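Local structure of Phospholipase/Carboxylesterase (4H0C) at residues E87-A90 / E91-Q95. The protein probably hydrolyses carboxylic ester bonds, perhaps including the thioester of palmitoylated proteins, as a member of the alpha/beta-hydrolase superfamily. Sequence-based numbering, arbitrary orientation.
Sequences EVVA and EIEAQ
Glu91 N donates to Glu87 O at 2.8 Å, the shortest of four successive i to i+4 backbone hydrogen bonds that carry the helix from Glu87 to Ala94. The next two, Ile92 N to Val88 O and Glu93 N to Val89 O, are the straightest, each with an N-H...O angle of 167°. Ala94 N closes the series on Ala90 O, and Gln95 N bonds weakly to both Glu91 O and Ile92 O as the helix ends.

Side chains follow the same spacing. With CG anti to its backbone N and a bend at chi2 (53°), the side chain of Glu87 crosses that of Glu91 at a slant. OE2 of Glu87 lies 3.1 Å from both CG and OE1 of Glu91. The two carboxylate planes stand 56° apart. Two acceptors this close should repel if both are ionised, and Lys9, which touches Glu87 and forms a long, weak ion pair with Glu91, probably offsets part of that charge. On the buried face, Val88 and Ile92 run alongside each other, with CG1 of Val88 3.8 Å from CD1 of Ile92; Tyr53 and Val26 of the central sheet cover both. Glu93 lies beside Val89, its OE1 3.3 Å from Val89 CG1, and the same oxygen forms a salt bridge with Arg123, which probably helps to hold the carboxylate.

Valines and isoleucine against the strands, with Glu87, Glu91 and the alanines toward the more open side and Glu93 at the border, make this the amphipathic last turns of helix 77-94, which packs on the central beta-sheet of the alpha/beta-hydrolase fold.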
ATOM      1  N   GLU A  87       9.543   4.689   8.341  1.00 14.93           N
ATOM      2  CA  GLU A  87       9.886   4.381   9.754  1.00 17.83           C
ATOM      3  C   GLU A  87       9.462   2.957  10.143  1.00 15.95           C
ATOM      4  O   GLU A  87      10.225   2.223  10.819  1.00 17.50           O
ATOM      5  CB  GLU A  87       9.254   5.404  10.712  1.00 19.13           C
ATOM      6  CG  GLU A  87       9.507   5.139  12.194  1.00 25.33           C
ATOM      7  CD  GLU A  87      10.982   4.953  12.548  1.00 31.24           C
ATOM      8  OE1 GLU A  87      11.806   5.798  12.147  1.00 38.54           O
ATOM      9  OE2 GLU A  87      11.330   3.964  13.234  1.00 38.92           O
ATOM     10  N   VAL A  88       8.241   2.574   9.741  1.00 14.72           N
ATOM     11  CA  VAL A  88       7.738   1.235  10.032  1.00 15.03           C
ATOM     12  C   VAL A  88       8.635   0.179   9.382  1.00 13.76           C
ATOM     13  O   VAL A  88       9.065  -0.778  10.056  1.00 14.28           O
ATOM     14  CB  VAL A  88       6.270   1.054   9.550  1.00 13.63           C
ATOM     15  CG1 VAL A  88       5.833  -0.416   9.649  1.00 16.63           C
ATOM     16  CG2 VAL A  88       5.325   1.975  10.326  1.00 17.78           C
ATOM     17  N   VAL A  89       8.943   0.366   8.088  1.00 13.58           N
ATOM     18  CA  VAL A  89       9.876  -0.553   7.390  1.00 13.15           C
ATOM     19  C   VAL A  89      11.224  -0.632   8.101  1.00 13.65           C
ATOM     20  O   VAL A  89      11.749  -1.740   8.332  1.00 14.65           O
ATOM     21  CB  VAL A  89      10.053  -0.220   5.890  1.00 13.36           C
ATOM     22  CG1 VAL A  89      11.153  -1.076   5.261  1.00 16.10           C
ATOM     23  CG2 VAL A  89       8.706  -0.358   5.144  1.00 14.50           C
ATOM     24  N   ALA A  90      11.774   0.527   8.471  1.00 14.34           N
ATOM     25  CA  ALA A  90      13.038   0.567   9.201  1.00 16.21           C
ATOM     26  C   ALA A  90      12.962  -0.203  10.520  1.00 16.33           C
ATOM     27  O   ALA A  90      13.886  -0.945  10.863  1.00 17.31           O
ATOM     28  CB  ALA A  90      13.474   2.014   9.452  1.00 17.00           C
ATOM     29  N   GLU A  91      11.872  -0.031  11.263  1.00 15.98           N
ATOM     30  CA  GLU A  91      11.696  -0.770  12.535  1.00 20.06           C
ATOM     31  C   GLU A  91      11.700  -2.288  12.320  1.00 16.72           C
ATOM     32  O   GLU A  91      12.394  -3.034  13.030  1.00 19.80           O
ATOM     33  CB  GLU A  91      10.418  -0.330  13.254  1.00 23.18           C
ATOM     34  CG  GLU A  91      10.516   1.056  13.876  1.00 27.04           C
ATOM     35  CD  GLU A  91       9.323   1.421  14.755  1.00 32.02           C
ATOM     36  OE1 GLU A  91       9.124   2.629  15.000  1.00 37.33           O
ATOM     37  OE2 GLU A  91       8.583   0.513  15.201  1.00 31.18           O
ATOM     38  N   ILE A  92      10.947  -2.730  11.312  1.00 15.37           N
ATOM     39  CA  ILE A  92      10.873  -4.146  10.967  1.00 14.65           C
ATOM     40  C   ILE A  92      12.262  -4.694  10.633  1.00 15.09           C
ATOM     41  O   ILE A  92      12.671  -5.751  11.160  1.00 15.85           O
ATOM     42  CB  ILE A  92       9.874  -4.404   9.826  1.00 13.39           C
ATOM     43  CG1 ILE A  92       8.472  -4.047  10.309  1.00 14.37           C
ATOM     44  CG2 ILE A  92       9.898  -5.880   9.404  1.00 13.28           C
ATOM     45  CD1 ILE A  92       7.427  -3.881   9.212  1.00 14.16           C
ATOM     46  N   GLU A  93      13.007  -3.977   9.786  1.00 16.26           N
ATOM     47  CA  GLU A  93      14.342  -4.443   9.444  1.00 14.77           C
ATOM     48  C   GLU A  93      15.251  -4.469  10.670  1.00 15.87           C
ATOM     49  O   GLU A  93      16.061  -5.378  10.794  1.00 16.18           O
ATOM     50  CB  GLU A  93      14.967  -3.609   8.325  1.00 17.65           C
ATOM     51  CG  GLU A  93      14.208  -3.732   7.004  1.00 16.78           C
ATOM     52  CD  GLU A  93      14.837  -2.892   5.905  1.00 27.36           C
ATOM     53  OE1 GLU A  93      14.360  -1.773   5.661  1.00 37.74           O
ATOM     54  OE2 GLU A  93      15.824  -3.334   5.301  1.00 34.01           O
ATOM     55  N   ALA A  94      15.084  -3.519  11.591  1.00 15.95           N
ATOM     56  CA  ALA A  94      15.902  -3.509  12.815  1.00 18.41           C
ATOM     57  C   ALA A  94      15.553  -4.667  13.768  1.00 16.82           C
ATOM     58  O   ALA A  94      16.359  -5.027  14.633  1.00 21.42           O
ATOM     59  CB  ALA A  94      15.825  -2.160  13.535  1.00 19.34           C
ATOM     60  N   GLN A  95      14.355  -5.236  13.610  1.00 17.33           N
ATOM     61  CA  GLN A  95      13.926  -6.405  14.397  1.00 19.18           C
ATOM     62  C   GLN A  95      14.425  -7.668  13.749  1.00 17.51           C
ATOM     63  O   GLN A  95      14.173  -8.765  14.256  1.00 23.02           O
ATOM     64  CB  GLN A  95      12.395  -6.502  14.488  1.00 21.22           C
ATOM     65  CG  GLN A  95      11.677  -5.286  15.059  1.00 25.28           C
ATOM     66  CD  GLN A  95      11.736  -5.213  16.571  1.00 27.48           C
ATOM     67  OE1 GLN A  95      12.336  -6.070  17.239  1.00 31.06           O
ATOM     68  NE2 GLN A  95      11.100  -4.181  17.130  1.00 36.55           N
TER